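PDB 6I5R: sugar ABC transporter substrate-binding protein, BlMnBP1 from Bifidobacterium animalis subsp. lactis ATCC 27673, which binds mannobiose as the extracellular solute-binding component of an ABC transporter, and probably hands beta-manno-oligosaccharides to the membrane permease for uptake. Local coordinates for residues 111-121 and 134-143; 171-182 and 246-255. One frame throughout, in Å; residues are numbered along the deposited sequence.

Interactions 1 and 2 lie on opposite sides of the chain's centre, about 42 Å apart between their centres and about 22 Å at their nearest atoms, consistent with places in different lobes of this two-lobed binding-protein fold. They share no helix or strand: interaction 1 joins a short strand and an aromatic loop to a beta hairpin, whereas interaction 2 sets two helices side by side. Both are partly buried; ten of eighteen touching residues are buried in interaction 1, against four of twelve in interaction 2. Interaction 1 combines backbone bonds, buried rings and surface carboxylates bound to zinc. Interaction 2 has no backbone pairing between its helices and rests on one tyrosine ring, a glutamine amide and two bridging waters.

Interaction 1: residues 111-121 and 134-143; sequences FSNYFVPYGET and KAYDGQTYGI. With ZN (zinc ion), chain H; ZN (zinc ion), chain F.
The short, weakly bonded strand 119-120 runs antiparallel to the start of strand 139-155, with E120 and Q139 facing each other as a non-hydrogen-bonded pair, their CA atoms 4.5 Å apart. Three backbone bonds link the segments: Y118 N to T140 O, T140 N to G119 O, and T121 N to G138 O, the last reaching the type I' turn Y136-Q139 that closes the hairpin of strands 135-136 and 139-155. T121 OG1 donates to T140 OG1 at 2.9 Å, and T140 OG1 bonds onward to A131 O, a hydroxyl relay where helix 121-124 begins.

The aromatic side chains pack on the same hairpin. Y141 receives F111 CB over one face, 3.9 Å from its ring centroid, while the two ring planes stand 45° apart. F115 O meets the edge of the Y141 ring, 3.4 Å from CD2, and P117 CB lies 3.7 Å from CE2. The F111 ring reaches on to the backbone of K134 and turns an edge to A135 N. With CG opposite its own carbonyl carbon (chi1 -72°), Y118 presents one ring face to I143, whose CG1 sits over its centre, 3.8 Å from the centroid; Y141 O approaches the ring edge, and Y118 OH bonds to Y323 O. Helix 331-346 covers this region through M338 and V341.

A water donates to both V116 O and Y141 O, bridging the backbones of the two segments. At the surface the carboxylates of E120 and D137 each chelate a separate zinc ion through both oxygens, with E120 OE1 2.1 Å from its metal. The contact thus combines buried aromatic rings, backbone bonds and a hydroxyl relay at the sheet edge, and outer carboxylates whose charge is probably partly neutralised by metal.

Interaction 2: residues 171-182 and 246-255; sequences PEEFQADLKLIK and TLYDAVANGY
P171 O, Q175 NE2 and T246 OG1 grip one water: it accepts from Q175 NE2 at 2.9 Å and donates to the other two, while T246 OG1 also bonds to A242 O. It sits between helices 171-184 and 239-252 of the binding-protein fold, which run in the same general direction, their short axes 10.6 Å apart and crossing at -26°. The Q175 chain bends at chi2 (-58°), bringing its amide across to the other helix, where OE1 accepts from N253 ND2 at 3.1 Å. That donor stands above the Q175 carbonyl plane, although OE1 lies close to the amide plane of N253.

After N253 a Schellman motif at G254 ends the helix and turns the chain to Y255. Its ring takes the backbone of L178 and K179 on one face and N253 CB on the opposite face; L178 CB comes to 3.4 Å from Y255 CD2, and Q175 OE1 lies at the ring edge, with amide and ring planes 16° apart. Replacing Y255 by a serine would probably open a gap between N253 CB and the L178-K179 backbone. Farther along, a second water accepts from K182 NZ and donates to G254 O at 2.9 Å.

Interaction 1: residues 111-121 and 134-143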
loop_
_atom_site.group_PDB
_atom_site.type_symbol
_atom_site.label_atom_id
_atom_site.label_comp_id
_atom_site.label_asym_id
_atom_site.label_seq_id
_atom_site.Cartn_x
_atom_site.Cartn_y
_atom_site.Cartn_z
ATOM N N PHE A 111 -8.735 -0.537 -16.919
ATOM C CA PHE A 111 -8.102 0.774 -16.838
ATOM C C PHE A 111 -8.509 1.654 -18.008
ATOM O O PHE A 111 -8.820 2.836 -17.840
ATOM C CB PHE A 111 -6.581 0.637 -16.820
ATOM C CG PHE A 111 -6.006 0.195 -15.490
ATOM C CD1 PHE A 111 -6.701 0.361 -14.289
ATOM C CD2 PHE A 111 -4.744 -0.394 -15.448
ATOM C CE1 PHE A 111 -6.139 -0.059 -13.079
ATOM C CE2 PHE A 111 -4.189 -0.819 -14.241
ATOM C CZ PHE A 111 -4.877 -0.634 -13.066
ATOM N N SER A 112 -8.440 1.113 -19.222
ATOM C CA SER A 112 -8.721 1.939 -20.387
ATOM C C SER A 112 -10.162 2.420 -20.422
ATOM O O SER A 112 -10.464 3.335 -21.190
ATOM C CB SER A 112 -8.404 1.180 -21.669
ATOM O OG SER A 112 -9.272 0.078 -21.814
ATOM N N ASN A 113 -11.061 1.815 -19.647
ATOM C CA ASN A 113 -12.433 2.310 -19.585
ATOM C C ASN A 113 -12.577 3.542 -18.708
ATOM O O ASN A 113 -13.653 4.149 -18.689
ATOM C CB ASN A 113 -13.388 1.239 -19.062
ATOM C CG ASN A 113 -13.534 0.105 -20.026
ATOM O OD1 ASN A 113 -13.395 0.293 -21.231
ATOM N ND2 ASN A 113 -13.817 -1.078 -19.518
ATOM N N TYR A 114 -11.532 3.933 -18.016
ATOM C CA TYR A 114 -11.598 4.987 -17.023
ATOM C C TYR A 114 -10.466 6.000 -17.099
ATOM O O TYR A 114 -10.700 7.169 -16.778
ATOM C CB TYR A 114 -11.586 4.372 -15.606
ATOM C CG TYR A 114 -12.786 3.509 -15.241
ATOM C CD1 TYR A 114 -14.059 4.060 -15.182
ATOM C CD2 TYR A 114 -12.636 2.155 -14.914
ATOM C CE1 TYR A 114 -15.150 3.302 -14.819
ATOM C CE2 TYR A 114 -13.750 1.375 -14.576
ATOM C CZ TYR A 114 -15.000 1.969 -14.519
ATOM O OH TYR A 114 -16.109 1.216 -14.169
ATOM N N PHE A 115 -9.252 5.605 -17.489
ATOM C CA PHE A 115 -8.063 6.383 -17.213
ATOM C C PHE A 115 -7.340 6.701 -18.506
ATOM O O PHE A 115 -7.336 5.908 -19.462
ATOM C CB PHE A 115 -7.089 5.639 -16.258
ATOM C CG PHE A 115 -7.664 5.380 -14.884
ATOM C CD1 PHE A 115 -8.065 6.426 -14.071
ATOM C CD2 PHE A 115 -7.821 4.102 -14.425
ATOM C CE1 PHE A 115 -8.625 6.179 -12.838
ATOM C CE2 PHE A 115 -8.373 3.856 -13.194
ATOM C CZ PHE A 115 -8.788 4.899 -12.408
ATOM N N VAL A 116 -6.725 7.873 -18.508
ATOM C CA VAL A 116 -5.886 8.304 -19.633
ATOM C C VAL A 116 -4.577 7.525 -19.611
ATOM O O VAL A 116 -3.901 7.496 -18.576
ATOM C CB VAL A 116 -5.609 9.802 -19.541
ATOM C CG1 VAL A 116 -4.702 10.249 -20.702
ATOM C CG2 VAL A 116 -6.906 10.593 -19.511
ATOM N N PRO A 117 -4.151 6.927 -20.717
ATOM C CA PRO A 117 -2.811 6.322 -20.735
ATOM C C PRO A 117 -1.753 7.416 -20.715
ATOM O O PRO A 117 -1.844 8.397 -21.455
ATOM C CB PRO A 117 -2.792 5.513 -22.045
ATOM C CG PRO A 117 -3.829 6.163 -22.917
ATOM C CD PRO A 117 -4.862 6.786 -22.005
ATOM N N TYR A 118 -0.784 7.273 -19.807
ATOM C CA TYR A 118 0.345 8.186 -19.751
ATOM C C TYR A 118 1.297 7.975 -20.917
ATOM O O TYR A 118 2.042 8.893 -21.253
ATOM C CB TYR A 118 1.142 8.003 -18.449
ATOM C CG TYR A 118 0.423 8.514 -17.227
ATOM C CD1 TYR A 118 0.424 9.866 -16.903
ATOM C CD2 TYR A 118 -0.244 7.642 -16.384
ATOM C CE1 TYR A 118 -0.243 10.331 -15.777
ATOM C CE2 TYR A 118 -0.933 8.095 -15.304
ATOM C CZ TYR A 118 -0.925 9.423 -14.980
ATOM O OH TYR A 118 -1.619 9.826 -13.864
ATOM N N GLY A 119 1.303 6.794 -21.513
ATOM C CA GLY A 119 2.283 6.446 -22.527
ATOM C C GLY A 119 2.559 4.954 -22.527
ATOM O O GLY A 119 2.171 4.232 -21.622
ATOM N N GLU A 120 3.216 4.496 -23.595
ATOM C CA GLU A 120 3.643 3.106 -23.660
ATOM C C GLU A 120 4.419 2.779 -22.398
ATOM O O GLU A 120 5.282 3.550 -21.979
ATOM C CB GLU A 120 4.564 2.841 -24.855
ATOM C CG GLU A 120 3.921 2.357 -26.151
ATOM C CD GLU A 120 4.986 1.951 -27.172
ATOM O OE1 GLU A 120 5.832 1.099 -26.895
ATOM O OE2 GLU A 120 5.020 2.504 -28.269
ATOM N N THR A 121 4.170 1.602 -21.825
ATOM C CA THR A 121 4.888 1.229 -20.610
ATOM C C THR A 121 6.398 1.166 -20.852
ATOM O O THR A 121 7.200 1.602 -20.012
ATOM C CB THR A 121 4.371 -0.106 -20.082
ATOM O OG1 THR A 121 2.955 -0.029 -19.888
ATOM C CG2 THR A 121 5.034 -0.457 -18.765
ATOM N N LYS A 134 0.584 -0.315 -12.757
ATOM C CA LYS A 134 -0.763 0.060 -13.203
ATOM C C LYS A 134 -0.738 0.227 -14.717
ATOM O O LYS A 134 -0.787 1.332 -15.237
ATOM C CB LYS A 134 -1.231 1.330 -12.517
ATOM C CG LYS A 134 -1.082 1.304 -11.012
ATOM C CD LYS A 134 -2.124 0.420 -10.356
ATOM C CE LYS A 134 -2.134 0.583 -8.854
ATOM N NZ LYS A 134 -3.093 -0.325 -8.220
ATOM N N ALA A 135 -0.630 -0.901 -15.413
ATOM C CA ALA A 135 -0.516 -0.907 -16.858
ATOM C C ALA A 135 -1.348 -2.051 -17.425
ATOM O O ALA A 135 -1.712 -3.006 -16.718
ATOM C CB ALA A 135 0.955 -1.009 -17.293
ATOM N N TYR A 136 -1.646 -1.937 -18.719
ATOM C CA TYR A 136 -2.437 -2.968 -19.380
ATOM C C TYR A 136 -2.287 -2.842 -20.888
ATOM O O TYR A 136 -2.215 -1.727 -21.418
ATOM C CB TYR A 136 -3.931 -2.884 -19.035
ATOM C CG TYR A 136 -4.614 -4.162 -19.415
ATOM C CD1 TYR A 136 -4.497 -5.252 -18.600
ATOM C CD2 TYR A 136 -5.329 -4.289 -20.583
ATOM C CE1 TYR A 136 -5.067 -6.437 -18.912
ATOM C CE2 TYR A 136 -5.919 -5.494 -20.918
ATOM C CZ TYR A 136 -5.765 -6.565 -20.068
ATOM O OH TYR A 136 -6.319 -7.804 -20.317
ATOM N N ASP A 137 -2.347 -3.988 -21.581
ATOM C CA ASP A 137 -2.169 -4.034 -23.042
ATOM C C ASP A 137 -1.065 -3.041 -23.458
ATOM O O ASP A 137 -1.183 -2.362 -24.472
ATOM C CB ASP A 137 -3.524 -3.785 -23.765
ATOM C CG ASP A 137 -4.280 -5.105 -24.110
ATOM O OD1 ASP A 137 -3.702 -6.150 -23.947
ATOM O OD2 ASP A 137 -5.443 -5.134 -24.588
ATOM N N GLY A 138 0.017 -2.942 -22.674
ATOM C CA GLY A 138 1.209 -2.189 -23.046
ATOM C C GLY A 138 1.188 -0.701 -22.758
ATOM O O GLY A 138 2.097 0.026 -23.194
ATOM N N GLN A 139 0.175 -0.214 -22.058
ATOM C CA GLN A 139 0.082 1.193 -21.698
ATOM C C GLN A 139 0.063 1.304 -20.177
ATOM O O GLN A 139 -0.529 0.461 -19.495
ATOM C CB GLN A 139 -1.166 1.834 -22.275
ATOM C CG GLN A 139 -1.256 1.876 -23.771
ATOM C CD GLN A 139 -0.355 2.942 -24.406
ATOM O OE1 GLN A 139 -0.290 4.068 -23.934
ATOM N NE2 GLN A 139 0.320 2.589 -25.510
ATOM N N THR A 140 0.706 2.348 -19.669
ATOM C CA THR A 140 0.682 2.699 -18.254
ATOM C C THR A 140 -0.423 3.716 -17.954
ATOM O O THR A 140 -0.485 4.790 -18.571
ATOM C CB THR A 140 2.050 3.254 -17.863
ATOM O OG1 THR A 140 3.058 2.238 -18.033
ATOM C CG2 THR A 140 2.045 3.713 -16.430
ATOM N N TYR A 141 -1.292 3.371 -16.995
ATOM C CA TYR A 141 -2.437 4.189 -16.613
ATOM C C TYR A 141 -2.331 4.793 -15.213
ATOM O O TYR A 141 -3.172 5.624 -14.845
ATOM C CB TYR A 141 -3.718 3.351 -16.701
ATOM C CG TYR A 141 -4.036 2.899 -18.086
ATOM C CD1 TYR A 141 -3.583 1.673 -18.582
ATOM C CD2 TYR A 141 -4.819 3.688 -18.912
ATOM C CE1 TYR A 141 -3.905 1.269 -19.852
ATOM C CE2 TYR A 141 -5.115 3.307 -20.173
ATOM C CZ TYR A 141 -4.681 2.093 -20.644
ATOM O OH TYR A 141 -5.010 1.730 -21.942
ATOM N N GLY A 142 -1.343 4.399 -14.429
ATOM C CA GLY A 142 -1.134 4.993 -13.123
ATOM C C GLY A 142 0.341 5.161 -12.834
ATOM O O GLY A 142 1.177 4.371 -13.270
ATOM N N ILE A 143 0.652 6.225 -12.098
ATOM C CA ILE A 143 1.993 6.500 -11.595
ATOM C C ILE A 143 1.928 6.503 -10.070
ATOM O O ILE A 143 1.082 7.183 -9.484
ATOM C CB ILE A 143 2.528 7.847 -12.110
ATOM C CG1 ILE A 143 2.480 7.886 -13.647
ATOM C CG2 ILE A 143 3.933 8.112 -11.579
ATOM C CD1 ILE A 143 3.159 9.107 -14.272
HETATM ZN ZN ZN H . 6.713 1.057 -28.788
HETATM ZN ZN ZN F . -5.051 -7.480 -24.675
HETATM O O HOH W 1 -4.434 7.855 -15.843
HETATM O O HOH W 2 7.941 2.730 -28.473
HETATM O O HOH W 3 6.508 2.164 -30.016
#

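Interaction 2: residues 171-182 and 246-255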
loop_
_atom_site.group_PDB
_atom_site.type_symbol
_atom_site.label_atom_id
_atom_site.label_comp_id
_atom_site.label_asym_id
_atom_site.label_seq_id
_atom_site.Cartn_x
_atom_site.Cartn_y
_atom_site.Cartn_z
ATOM N N PRO A 171 7.920 -16.084 12.551
ATOM C CA PRO A 171 6.666 -15.907 13.297
ATOM C C PRO A 171 6.780 -16.345 14.742
ATOM O O PRO A 171 6.179 -15.722 15.628
ATOM C CB PRO A 171 5.668 -16.762 12.507
ATOM C CG PRO A 171 6.181 -16.666 11.080
ATOM C CD PRO A 171 7.698 -16.772 11.260
ATOM N N GLU A 172 7.545 -17.408 15.004
ATOM C CA GLU A 172 7.652 -17.903 16.371
ATOM C C GLU A 172 8.388 -16.907 17.259
ATOM O O GLU A 172 7.976 -16.665 18.404
ATOM C CB GLU A 172 8.335 -19.273 16.376
ATOM C CG GLU A 172 7.547 -20.321 15.580
ATOM C CD GLU A 172 8.021 -20.548 14.122
ATOM O OE1 GLU A 172 8.390 -19.567 13.398
ATOM O OE2 GLU A 172 7.997 -21.758 13.716
ATOM N N GLU A 173 9.461 -16.304 16.740
ATOM C CA GLU A 173 10.163 -15.247 17.458
ATOM C C GLU A 173 9.251 -14.048 17.704
ATOM O O GLU A 173 9.254 -13.472 18.794
ATOM C CB GLU A 173 11.419 -14.832 16.680
ATOM C CG GLU A 173 12.464 -15.962 16.475
ATOM C CD GLU A 173 13.799 -15.477 15.882
ATOM O OE1 GLU A 173 13.864 -14.335 15.356
ATOM O OE2 GLU A 173 14.799 -16.264 15.946
ATOM N N PHE A 174 8.445 -13.668 16.704
ATOM C CA PHE A 174 7.533 -12.531 16.876
ATOM C C PHE A 174 6.563 -12.782 18.028
ATOM O O PHE A 174 6.373 -11.918 18.887
ATOM C CB PHE A 174 6.766 -12.266 15.566
ATOM C CG PHE A 174 5.979 -10.962 15.542
ATOM C CD1 PHE A 174 6.610 -9.746 15.744
ATOM C CD2 PHE A 174 4.624 -10.957 15.298
ATOM C CE1 PHE A 174 5.883 -8.569 15.693
ATOM C CE2 PHE A 174 3.910 -9.777 15.261
ATOM C CZ PHE A 174 4.543 -8.597 15.454
ATOM N N GLN A 175 5.884 -13.936 18.021
ATOM C CA GLN A 175 4.943 -14.260 19.096
ATOM C C GLN A 175 5.649 -14.295 20.458
ATOM O O GLN A 175 5.098 -13.844 21.472
ATOM C CB GLN A 175 4.255 -15.606 18.810
ATOM C CG GLN A 175 3.329 -15.647 17.538
ATOM C CD GLN A 175 2.199 -14.617 17.599
ATOM O OE1 GLN A 175 1.654 -14.342 18.681
ATOM N NE2 GLN A 175 1.826 -14.057 16.432
ATOM N N ALA A 176 6.886 -14.789 20.491
ATOM C CA ALA A 176 7.661 -14.755 21.728
ATOM C C ALA A 176 7.892 -13.322 22.178
ATOM O O ALA A 176 7.796 -13.013 23.373
ATOM C CB ALA A 176 9.000 -15.476 21.517
ATOM N N ASP A 177 8.161 -12.420 21.223
ATOM C CA ASP A 177 8.358 -11.009 21.565
ATOM C C ASP A 177 7.054 -10.349 22.005
ATOM O O ASP A 177 7.049 -9.530 22.932
ATOM C CB ASP A 177 8.958 -10.240 20.390
ATOM C CG ASP A 177 10.395 -10.669 20.085
ATOM O OD1 ASP A 177 11.020 -11.252 20.976
ATOM O OD2 ASP A 177 10.897 -10.412 18.981
ATOM N N LEU A 178 5.941 -10.653 21.331
ATOM C CA LEU A 178 4.666 -10.104 21.769
ATOM C C LEU A 178 4.358 -10.512 23.208
ATOM O O LEU A 178 3.884 -9.702 24.006
ATOM C CB LEU A 178 3.540 -10.565 20.843
ATOM C CG LEU A 178 3.669 -10.075 19.387
ATOM C CD1 LEU A 178 2.501 -10.584 18.543
ATOM C CD2 LEU A 178 3.758 -8.566 19.365
ATOM N N LYS A 179 4.668 -11.751 23.568
ATOM C CA LYS A 179 4.429 -12.213 24.929
ATOM C C LYS A 179 5.291 -11.454 25.943
ATOM O O LYS A 179 4.800 -11.065 27.004
ATOM C CB LYS A 179 4.682 -13.726 24.971
ATOM C CG LYS A 179 4.459 -14.388 26.326
ATOM C CD LYS A 179 4.857 -15.854 26.302
ATOM C CE LYS A 179 4.355 -16.587 27.549
ATOM N NZ LYS A 179 5.375 -16.673 28.608
ATOM N N LEU A 180 6.561 -11.200 25.615
ATOM C CA LEU A 180 7.398 -10.398 26.499
ATOM C C LEU A 180 6.823 -9.000 26.688
ATOM O O LEU A 180 6.837 -8.458 27.802
ATOM C CB LEU A 180 8.830 -10.305 25.950
ATOM C CG LEU A 180 9.694 -11.579 25.978
ATOM C CD1 LEU A 180 11.086 -11.325 25.403
ATOM C CD2 LEU A 180 9.791 -12.067 27.413
ATOM N N ILE A 181 6.362 -8.380 25.591
ATOM C CA ILE A 181 5.758 -7.056 25.675
ATOM C C ILE A 181 4.537 -7.102 26.577
ATOM O O ILE A 181 4.315 -6.213 27.409
ATOM C CB ILE A 181 5.415 -6.549 24.250
ATOM C CG1 ILE A 181 6.708 -6.275 23.457
ATOM C CG2 ILE A 181 4.499 -5.350 24.329
ATOM C CD1 ILE A 181 6.555 -6.318 21.932
ATOM N N LYS A 182 3.705 -8.120 26.402
ATOM C CA LYS A 182 2.491 -8.218 27.193
ATOM C C LYS A 182 2.830 -8.370 28.665
ATOM O O LYS A 182 2.218 -7.723 29.521
ATOM C CB LYS A 182 1.663 -9.395 26.692
ATOM C CG LYS A 182 0.334 -9.584 27.345
ATOM C CD LYS A 182 -0.590 -8.461 27.033
ATOM C CE LYS A 182 -1.915 -8.646 27.800
ATOM N NZ LYS A 182 -2.717 -7.425 27.611
ATOM N N THR A 246 0.145 -15.270 11.602
ATOM C CA THR A 246 0.709 -14.274 12.507
ATOM C C THR A 246 -0.389 -13.431 13.133
ATOM O O THR A 246 -0.424 -13.228 14.353
ATOM C CB THR A 246 1.699 -13.389 11.759
ATOM O OG1 THR A 246 2.839 -14.168 11.361
ATOM C CG2 THR A 246 2.144 -12.237 12.649
ATOM N N LEU A 247 -1.293 -12.910 12.306
ATOM C CA LEU A 247 -2.394 -12.122 12.849
ATOM C C LEU A 247 -3.286 -12.988 13.729
ATOM O O LEU A 247 -3.651 -12.594 14.841
ATOM C CB LEU A 247 -3.216 -11.499 11.727
ATOM C CG LEU A 247 -4.470 -10.778 12.185
ATOM C CD1 LEU A 247 -4.171 -9.604 13.059
ATOM C CD2 LEU A 247 -5.232 -10.309 10.937
ATOM N N TYR A 248 -3.659 -14.168 13.226
ATOM C CA TYR A 248 -4.521 -15.073 13.981
ATOM C C TYR A 248 -3.935 -15.349 15.364
ATOM O O TYR A 248 -4.617 -15.219 16.381
ATOM C CB TYR A 248 -4.718 -16.398 13.222
ATOM C CG TYR A 248 -5.676 -17.347 13.908
ATOM C CD1 TYR A 248 -5.275 -18.094 15.008
ATOM C CD2 TYR A 248 -6.991 -17.472 13.488
ATOM C CE1 TYR A 248 -6.142 -18.914 15.672
ATOM C CE2 TYR A 248 -7.872 -18.333 14.131
ATOM C CZ TYR A 248 -7.435 -19.043 15.240
ATOM O OH TYR A 248 -8.276 -19.893 15.918
ATOM N N ASP A 249 -2.664 -15.729 15.407
ATOM C CA ASP A 249 -2.061 -16.126 16.679
ATOM C C ASP A 249 -1.957 -14.953 17.632
ATOM O O ASP A 249 -2.143 -15.109 18.843
ATOM C CB ASP A 249 -0.664 -16.710 16.445
ATOM C CG ASP A 249 -0.704 -18.114 15.906
ATOM O OD1 ASP A 249 -1.795 -18.729 15.904
ATOM O OD2 ASP A 249 0.363 -18.585 15.462
ATOM N N ALA A 250 -1.600 -13.780 17.117
ATOM C CA ALA A 250 -1.471 -12.612 17.979
ATOM C C ALA A 250 -2.787 -12.302 18.678
ATOM O O ALA A 250 -2.800 -11.915 19.851
ATOM C CB ALA A 250 -1.014 -11.409 17.158
ATOM N N VAL A 251 -3.911 -12.448 17.963
ATOM C CA VAL A 251 -5.223 -12.218 18.567
ATOM C C VAL A 251 -5.590 -13.355 19.518
ATOM O O VAL A 251 -6.095 -13.130 20.626
ATOM C CB VAL A 251 -6.289 -12.059 17.468
ATOM C CG1 VAL A 251 -7.688 -11.905 18.070
ATOM C CG2 VAL A 251 -5.947 -10.857 16.575
ATOM N N ALA A 252 -5.390 -14.593 19.076
ATOM C CA ALA A 252 -5.793 -15.735 19.885
ATOM C C ALA A 252 -4.980 -15.815 21.169
ATOM O O ALA A 252 -5.509 -16.231 22.208
ATOM C CB ALA A 252 -5.642 -17.026 19.082
ATOM N N ASN A 253 -3.702 -15.430 21.111
ATOM C CA ASN A 253 -2.804 -15.416 22.267
ATOM C C ASN A 253 -3.092 -14.267 23.226
ATOM O O ASN A 253 -2.460 -14.195 24.295
ATOM C CB ASN A 253 -1.344 -15.334 21.789
ATOM C CG ASN A 253 -0.838 -16.651 21.182
ATOM O OD1 ASN A 253 -1.363 -17.714 21.492
ATOM N ND2 ASN A 253 0.168 -16.569 20.284
ATOM N N GLY A 254 -4.032 -13.393 22.888
ATOM C CA GLY A 254 -4.342 -12.257 23.732
ATOM C C GLY A 254 -3.304 -11.167 23.681
ATOM O O GLY A 254 -3.106 -10.460 24.676
ATOM N N TYR A 255 -2.610 -11.028 22.552
ATOM C CA TYR A 255 -1.564 -10.029 22.402
ATOM C C TYR A 255 -2.018 -8.810 21.606
ATOM O O TYR A 255 -1.163 -8.036 21.162
ATOM C CB TYR A 255 -0.337 -10.613 21.700
ATOM C CG TYR A 255 0.290 -11.813 22.371
ATOM C CD1 TYR A 255 0.144 -12.033 23.727
ATOM C CD2 TYR A 255 1.013 -12.735 21.637
ATOM C CE1 TYR A 255 0.690 -13.144 24.341
ATOM C CE2 TYR A 255 1.579 -13.838 22.247
ATOM C CZ TYR A 255 1.404 -14.038 23.610
ATOM O OH TYR A 255 1.928 -15.134 24.275
HETATM O O HOH W 4 3.634 -14.518 14.245
HETATM O O HOH W 5 -3.000 -7.542 24.642
#